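PDB 6DGM: phosphoglycerol transferase GacH from Streptococcus pyogenes MGAS5005, which probably transfers sn-glycerol 1-phosphate to streptococcal cell-wall rhamnose polysaccharide, this chain being the manganese-binding, sulfatase-family domain of a longer membrane protein. Local coordinates for residues S48-D51 against P52-S56; G274-D278 against S279-K283; E231-N234 against L235-A239. All blocks are in the same frame, centred on the assembly; numbering follows the deposited sequence.

The three contacts are local, each joining residues a few positions apart on the same side of the domain, and they touch one another. Contact 1 is largely buried, its Ser50 side chain about 11 Å from the manganese ion; contacts 2 and 3 are partly buried, with exposed residues such as Asp278 and His233. Chemistry follows place: contact 1 is polar, an aspartate turn with an arginine tied to Asp292; contact 2 joins a short 3-10 segment to an aromatic pair; contact 3 is regular alpha-helix with a serine folded onto its own backbone. Tyr276 of contact 2 packs against both Pro52 of contact 1 and Leu235 of contact 3, while Tyr238 of contact 3 binds the backbone of Ser48 and Ser50.

Contact 1 of 3, residues S48-D51 against P52-S56; sequences SLSD and PDRVS
An Asx turn at Asp51 starts the short 3-10 segment 52-54, in the loop that follows strand 40-46 and leads away from the manganese site. Asp51 holds the turn with two oxygens. Its carboxylate OD1 accepts the amide N of Asp53 at 2.9 Å, met from well above the carboxylate plane, and its backbone O accepts Arg54 N at 3.2 Å in a nearly straight bond (N-H...O 167°). The side chain reaches forward past Pro52 N toward Asp53 because CG lies opposite the backbone N (chi1 -170°). The side chains of Asp51 and Asp53 lie side by side, their carboxylates turned 56° apart, with OD2 of one 4.7 Å from OD2 of the other; some mutual repulsion is likely, perhaps eased by the long, weak pairing of Asp51 with Lys69. Arg54 bends at chi3 and folds back along the turn. Its guanidinium has the backbone O of Asp51 over one face, and NH1 lies 3.7 Å from Asp51 CB. NH2 comes within 3.0 Å of Ser50 OG, but its firmer partners are Asp292, in a salt bridge, and the carbonyl of Leu290. Since Asp292 OD1 also receives the amide N of Asp51, one carboxylate oxygen grips both the start of the turn and the arginine folded beside it. Ser50 packs on Thr291 and Asp292, which places the polar side of the turn against strand 290-297. Pro52 and Leu49 rest on Leu242 of helix 229-257, and Val55 meets Ala280 in the loop between strands 263-269 and 290-297.

Contact 2 of 3, residues G274-D278 against S279-K283; sequences GLYPD and SAFNK
The backbone winds into a short 3-10 segment, Ala280 N bonding to Pro277 O at 2.9 Å and Phe281 N to Asp278 O at 3.1 Å, and a third bond of the same span, from Asn282 N to Ser279 O, extends the coil. This winding brings Phe281 back beside Tyr276, five residues earlier. The two rings form an offset edge-to-face pair, the edge of Phe281 turned toward the face of Tyr276, with planes 64° apart and centroids separated by 5.8 Å. Phe281 CZ leads the approach, 3.9 Å from Tyr276 CB at the root of the tyrosine. The opposite face of the Tyr276 ring is covered by its own neighbour, Leu275, whose CD1 sits over the ring centre. With CG opposite the carbonyl carbon (chi1 -55°), the Phe281 ring also lies alongside the turn, so that Asp278 O meets its edge near the ring plane, 3.5 Å from CD2. Ala280 fills the inner side: its CB is 3.2 Å from Pro277 O and 4.0 Å from Tyr276 CB. On the exposed side Ser279 OG rests against Pro277 CG at 3.6 Å, and Asp278 OD1 makes a salt bridge to Lys288. The turn belongs to the loop between strands 263-269 and 290-297. Tyr276 is wedged against Leu235 of helix 229-257 and Pro52, Pro277 touches Glu231 of the same helix, and the backbone of Ala280 bonds to Asn57, just ahead of strand 58-60.

Contact 3 of 3, residues E231-N234 against L235-A239; sequences ENHN and LTSYA
Ser237 folds back on His233, one helical turn earlier. Its CB passes 3.5 Å from His233 O and 3.7 Å from Asn234 O. From there OG, set opposite the carbonyl carbon (chi1 -57°), donates to His233 O at 2.9 Å. The same carbonyl accepts the amide N of Ser237, also at 2.9 Å, in a nearly straight bond (N-H...O 170°); hydroxyl and amide arrive from opposite faces of the carbonyl plane, so two bonds from one residue clasp a single oxygen. OG further lies over one face of the His233 imidazole, toward its rim and 4.0 Å from NE2. A water donates to this OG at 3.1 Å and to Asn234 OD1 at 2.8 Å, bridging two residues three apart. The flanking residues face the protein: Thr236 OG1 takes its main bond from Ala222 N, Leu235 packs on Ala222 of strand 222-224, and Tyr238 OH hydrogen-bonds Ser48 O and Ser50 N in the loop that follows Glu47, a manganese ligand. The arrangement is that of an alpha-helix whose serine hydroxyl doubles the i to i-4 backbone bond, here near the start of helix 229-257.

Contact 1 of 3, residues S48-D51 against P52-S56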
loop_
_atom_site.group_PDB
_atom_site.type_symbol
_atom_site.label_atom_id
_atom_site.label_comp_id
_atom_site.label_asym_id
_atom_site.label_seq_id
_atom_site.Cartn_x
_atom_site.Cartn_y
_atom_site.Cartn_z
ATOM N N SER A 48 1.608 -4.670 -10.081
ATOM C CA SER A 48 2.444 -5.813 -10.420
ATOM C C SER A 48 3.938 -5.535 -10.333
ATOM O O SER A 48 4.727 -6.300 -10.891
ATOM C CB SER A 48 2.086 -6.359 -11.811
ATOM O OG SER A 48 0.800 -6.940 -11.811
ATOM N N LEU A 49 4.375 -4.500 -9.625
ATOM C CA LEU A 49 5.797 -4.181 -9.583
ATOM C C LEU A 49 6.558 -5.021 -8.556
ATOM O O LEU A 49 6.294 -4.965 -7.353
ATOM C CB LEU A 49 6.011 -2.690 -9.318
ATOM C CG LEU A 49 7.497 -2.306 -9.353
ATOM C CD1 LEU A 49 7.684 -0.994 -10.073
ATOM C CD2 LEU A 49 8.101 -2.249 -7.955
ATOM N N SER A 50 7.574 -5.736 -9.024
ATOM C CA SER A 50 8.399 -6.522 -8.121
ATOM C C SER A 50 9.679 -6.903 -8.851
ATOM O O SER A 50 9.635 -7.392 -9.988
ATOM C CB SER A 50 7.649 -7.772 -7.643
ATOM O OG SER A 50 8.333 -8.393 -6.559
ATOM N N ASP A 51 10.810 -6.696 -8.191
ATOM C CA ASP A 51 12.103 -6.881 -8.822
ATOM C C ASP A 51 12.267 -8.324 -9.257
ATOM O O ASP A 51 12.291 -9.215 -8.407
ATOM C CB ASP A 51 13.201 -6.530 -7.822
ATOM C CG ASP A 51 14.578 -6.467 -8.450
ATOM O OD1 ASP A 51 14.766 -6.914 -9.603
ATOM O OD2 ASP A 51 15.495 -5.959 -7.773
ATOM N N PRO A 52 12.404 -8.602 -10.555
ATOM C CA PRO A 52 12.608 -9.998 -10.975
ATOM C C PRO A 52 13.904 -10.614 -10.469
ATOM O O PRO A 52 14.026 -11.847 -10.447
ATOM C CB PRO A 52 12.560 -9.932 -12.508
ATOM C CG PRO A 52 12.712 -8.498 -12.873
ATOM C CD PRO A 52 12.341 -7.661 -11.690
ATOM N N ASP A 53 14.870 -9.796 -10.043
ATOM C CA ASP A 53 16.131 -10.317 -9.537
ATOM C C ASP A 53 15.955 -11.169 -8.287
ATOM O O ASP A 53 16.844 -11.966 -7.969
ATOM C CB ASP A 53 17.073 -9.147 -9.244
ATOM C CG ASP A 53 18.470 -9.599 -8.886
ATOM O OD1 ASP A 53 18.822 -10.763 -9.187
ATOM O OD2 ASP A 53 19.216 -8.786 -8.299
ATOM N N ARG A 54 14.835 -11.033 -7.571
ATOM C CA ARG A 54 14.598 -11.859 -6.395
ATOM C C ARG A 54 14.049 -13.236 -6.741
ATOM O O ARG A 54 13.960 -14.098 -5.860
ATOM C CB ARG A 54 13.597 -11.198 -5.439
ATOM C CG ARG A 54 14.191 -10.227 -4.477
ATOM C CD ARG A 54 13.221 -9.941 -3.328
ATOM N NE ARG A 54 11.947 -9.425 -3.795
ATOM C CZ ARG A 54 11.767 -8.182 -4.224
ATOM N NH1 ARG A 54 12.788 -7.326 -4.254
ATOM N NH2 ARG A 54 10.571 -7.789 -4.620
ATOM N N VAL A 55 13.627 -13.451 -7.980
ATOM C CA VAL A 55 13.149 -14.761 -8.406
ATOM C C VAL A 55 14.359 -15.609 -8.767
ATOM O O VAL A 55 15.076 -15.306 -9.728
ATOM C CB VAL A 55 12.163 -14.630 -9.577
ATOM C CG1 VAL A 55 11.582 -15.979 -9.916
ATOM C CG2 VAL A 55 11.071 -13.635 -9.196
ATOM N N SER A 56 14.569 -16.691 -8.005
ATOM C CA SER A 56 15.855 -17.384 -7.985
ATOM C C SER A 56 16.305 -17.821 -9.375
ATOM O O SER A 56 17.483 -17.682 -9.730
ATOM C CB SER A 56 15.773 -18.618 -7.072
ATOM O OG SER A 56 15.349 -18.278 -5.768
#

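Contact 2 of 3, residues G274-D278 against S279-K283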
loop_
_atom_site.group_PDB
_atom_site.type_symbol
_atom_site.label_atom_id
_atom_site.label_comp_id
_atom_site.label_asym_id
_atom_site.label_seq_id
_atom_site.Cartn_x
_atom_site.Cartn_y
_atom_site.Cartn_z
ATOM N N GLY A 274 1.654 -12.354 -12.653
ATOM C CA GLY A 274 1.313 -13.757 -12.749
ATOM C C GLY A 274 1.890 -14.368 -14.009
ATOM O O GLY A 274 1.151 -14.788 -14.914
ATOM N N LEU A 275 3.214 -14.366 -14.108
ATOM C CA LEU A 275 3.867 -14.948 -15.266
ATOM C C LEU A 275 4.879 -16.026 -14.939
ATOM O O LEU A 275 5.338 -16.702 -15.866
ATOM C CB LEU A 275 4.562 -13.869 -16.114
ATOM C CG LEU A 275 5.641 -13.021 -15.422
ATOM C CD1 LEU A 275 6.994 -13.699 -15.377
ATOM C CD2 LEU A 275 5.733 -11.660 -16.114
ATOM N N TYR A 276 5.226 -16.219 -13.653
ATOM C CA TYR A 276 6.252 -17.188 -13.312
ATOM C C TYR A 276 5.617 -18.530 -12.964
ATOM O O TYR A 276 4.612 -18.573 -12.252
ATOM C CB TYR A 276 7.011 -16.730 -12.070
ATOM C CG TYR A 276 7.688 -15.384 -12.128
ATOM C CD1 TYR A 276 8.934 -15.249 -12.732
ATOM C CD2 TYR A 276 7.114 -14.256 -11.547
ATOM C CE1 TYR A 276 9.582 -14.041 -12.769
ATOM C CE2 TYR A 276 7.757 -13.022 -11.582
ATOM C CZ TYR A 276 8.996 -12.920 -12.205
ATOM O OH TYR A 276 9.650 -11.700 -12.225
ATOM N N PRO A 277 6.203 -19.633 -13.422
ATOM C CA PRO A 277 5.844 -20.940 -12.862
ATOM C C PRO A 277 6.425 -21.087 -11.466
ATOM O O PRO A 277 7.399 -20.425 -11.100
ATOM C CB PRO A 277 6.482 -21.931 -13.839
ATOM C CG PRO A 277 7.668 -21.203 -14.359
ATOM C CD PRO A 277 7.290 -19.730 -14.411
ATOM N N ASP A 278 5.811 -21.966 -10.666
ATOM C CA ASP A 278 6.296 -22.165 -9.304
ATOM C C ASP A 278 7.763 -22.581 -9.283
ATOM O O ASP A 278 8.486 -22.253 -8.336
ATOM C CB ASP A 278 5.451 -23.196 -8.563
ATOM C CG ASP A 278 4.150 -22.618 -8.014
ATOM O OD1 ASP A 278 3.935 -21.392 -8.082
ATOM O OD2 ASP A 278 3.338 -23.429 -7.512
ATOM N N SER A 279 8.219 -23.295 -10.311
ATOM C CA SER A 279 9.608 -23.730 -10.349
ATOM C C SER A 279 10.575 -22.548 -10.303
ATOM O O SER A 279 11.719 -22.709 -9.864
ATOM C CB SER A 279 9.846 -24.519 -11.632
ATOM O OG SER A 279 9.772 -23.646 -12.737
ATOM N N ALA A 280 10.143 -21.376 -10.771
ATOM C CA ALA A 280 11.010 -20.199 -10.801
ATOM C C ALA A 280 11.563 -19.854 -9.422
ATOM O O ALA A 280 12.650 -19.280 -9.323
ATOM C CB ALA A 280 10.255 -18.988 -11.349
ATOM N N PHE A 281 10.838 -20.182 -8.358
ATOM C CA PHE A 281 11.218 -19.764 -7.012
ATOM C C PHE A 281 12.146 -20.743 -6.300
ATOM O O PHE A 281 12.638 -20.422 -5.212
ATOM C CB PHE A 281 9.947 -19.478 -6.209
ATOM C CG PHE A 281 9.054 -18.473 -6.870
ATOM C CD1 PHE A 281 9.352 -17.122 -6.820
ATOM C CD2 PHE A 281 7.947 -18.882 -7.604
ATOM C CE1 PHE A 281 8.558 -16.196 -7.457
ATOM C CE2 PHE A 281 7.141 -17.949 -8.236
ATOM C CZ PHE A 281 7.448 -16.614 -8.166
ATOM N N ASN A 282 12.399 -21.916 -6.880
ATOM C CA ASN A 282 13.446 -22.831 -6.425
ATOM C C ASN A 282 13.650 -22.918 -4.919
ATOM O O ASN A 282 14.692 -22.496 -4.406
ATOM C CB ASN A 282 14.791 -22.421 -7.065
ATOM C CG ASN A 282 15.891 -23.460 -6.867
ATOM O OD1 ASN A 282 15.617 -24.638 -6.633
ATOM N ND2 ASN A 282 17.145 -23.023 -6.968
ATOM N N LYS A 283 12.700 -23.497 -4.197
ATOM C CA LYS A 283 12.809 -23.708 -2.752
ATOM C C LYS A 283 12.760 -22.414 -1.935
ATOM O O LYS A 283 12.861 -22.473 -0.701
ATOM C CB LYS A 283 14.082 -24.469 -2.334
ATOM C CG LYS A 283 14.257 -25.848 -2.954
ATOM C CD LYS A 283 15.721 -26.310 -2.891
ATOM C CE LYS A 283 15.933 -27.443 -1.889
ATOM N NZ LYS A 283 17.356 -27.534 -1.424
#

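Contact 3 of 3, residues E231-N234 against L235-A239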
loop_
_atom_site.group_PDB
_atom_site.type_symbol
_atom_site.label_atom_id
_atom_site.label_comp_id
_atom_site.label_asym_id
_atom_site.label_seq_id
_atom_site.Cartn_x
_atom_site.Cartn_y
_atom_site.Cartn_z
ATOM N N GLU A 231 6.584 -18.071 -21.305
ATOM C CA GLU A 231 7.011 -17.541 -20.019
ATOM C C GLU A 231 8.184 -16.582 -20.186
ATOM O O GLU A 231 8.207 -15.509 -19.571
ATOM C CB GLU A 231 7.365 -18.693 -19.071
ATOM C CG GLU A 231 6.123 -19.451 -18.570
ATOM C CD GLU A 231 6.425 -20.816 -17.948
ATOM O OE1 GLU A 231 7.514 -21.400 -18.169
ATOM O OE2 GLU A 231 5.538 -21.322 -17.234
ATOM N N ASN A 232 9.167 -16.951 -21.009
ATOM C CA ASN A 232 10.313 -16.079 -21.238
ATOM C C ASN A 232 9.893 -14.788 -21.930
ATOM O O ASN A 232 10.408 -13.712 -21.619
ATOM C CB ASN A 232 11.364 -16.787 -22.093
ATOM C CG ASN A 232 12.218 -17.756 -21.294
ATOM O OD1 ASN A 232 12.301 -17.643 -20.076
ATOM N ND2 ASN A 232 12.880 -18.695 -21.986
ATOM N N HIS A 233 8.956 -14.880 -22.873
ATOM C CA HIS A 233 8.514 -13.684 -23.586
ATOM C C HIS A 233 7.757 -12.749 -22.658
ATOM O O HIS A 233 7.970 -11.530 -22.683
ATOM C CB HIS A 233 7.635 -14.085 -24.773
ATOM C CG HIS A 233 7.307 -12.945 -25.686
ATOM N ND1 HIS A 233 8.274 -12.236 -26.357
ATOM C CD2 HIS A 233 6.123 -12.372 -26.015
ATOM C CE1 HIS A 233 7.704 -11.283 -27.073
ATOM N NE2 HIS A 233 6.400 -11.348 -26.892
ATOM N N ASN A 234 6.855 -13.296 -21.839
ATOM C CA ASN A 234 6.154 -12.471 -20.866
ATOM C C ASN A 234 7.126 -11.801 -19.899
ATOM O O ASN A 234 6.992 -10.611 -19.598
ATOM C CB ASN A 234 5.155 -13.321 -20.089
ATOM C CG ASN A 234 3.852 -13.507 -20.827
ATOM O OD1 ASN A 234 3.453 -12.672 -21.622
ATOM N ND2 ASN A 234 3.186 -14.618 -20.569
ATOM N N LEU A 235 8.105 -12.553 -19.399
ATOM C CA LEU A 235 9.065 -11.976 -18.472
ATOM C C LEU A 235 9.858 -10.863 -19.139
ATOM O O LEU A 235 10.108 -9.816 -18.527
ATOM C CB LEU A 235 10.006 -13.054 -17.942
ATOM C CG LEU A 235 11.122 -12.572 -16.999
ATOM C CD1 LEU A 235 10.582 -11.895 -15.734
ATOM C CD2 LEU A 235 12.046 -13.744 -16.634
ATOM N N THR A 236 10.270 -11.077 -20.397
ATOM C CA THR A 236 11.012 -10.049 -21.121
ATOM C C THR A 236 10.165 -8.803 -21.325
ATOM O O THR A 236 10.633 -7.684 -21.091
ATOM C CB THR A 236 11.499 -10.619 -22.453
ATOM O OG1 THR A 236 12.486 -11.621 -22.194
ATOM C CG2 THR A 236 12.098 -9.519 -23.361
ATOM N N SER A 237 8.916 -8.973 -21.779
ATOM C CA SER A 237 8.038 -7.825 -21.978
ATOM C C SER A 237 7.803 -7.079 -20.669
ATOM O O SER A 237 7.802 -5.841 -20.636
ATOM C CB SER A 237 6.682 -8.294 -22.522
ATOM O OG SER A 237 6.835 -9.019 -23.729
ATOM N N TYR A 238 7.555 -7.822 -19.590
ATOM C CA TYR A 238 7.364 -7.212 -18.277
ATOM C C TYR A 238 8.606 -6.450 -17.829
ATOM O O TYR A 238 8.500 -5.335 -17.301
ATOM C CB TYR A 238 7.021 -8.313 -17.275
ATOM C CG TYR A 238 7.034 -7.874 -15.832
ATOM C CD1 TYR A 238 5.960 -7.189 -15.303
ATOM C CD2 TYR A 238 8.122 -8.160 -15.013
ATOM C CE1 TYR A 238 5.977 -6.783 -13.971
ATOM C CE2 TYR A 238 8.143 -7.776 -13.690
ATOM C CZ TYR A 238 7.068 -7.076 -13.182
ATOM O OH TYR A 238 7.088 -6.687 -11.855
ATOM N N ALA A 239 9.800 -7.041 -18.013
ATOM C CA ALA A 239 11.026 -6.366 -17.598
ATOM C C ALA A 239 11.237 -5.070 -18.379
ATOM O O ALA A 239 11.682 -4.060 -17.814
ATOM C CB ALA A 239 12.242 -7.279 -17.758
HETATM O O HOH W 1 4.362 -10.873 -23.572
#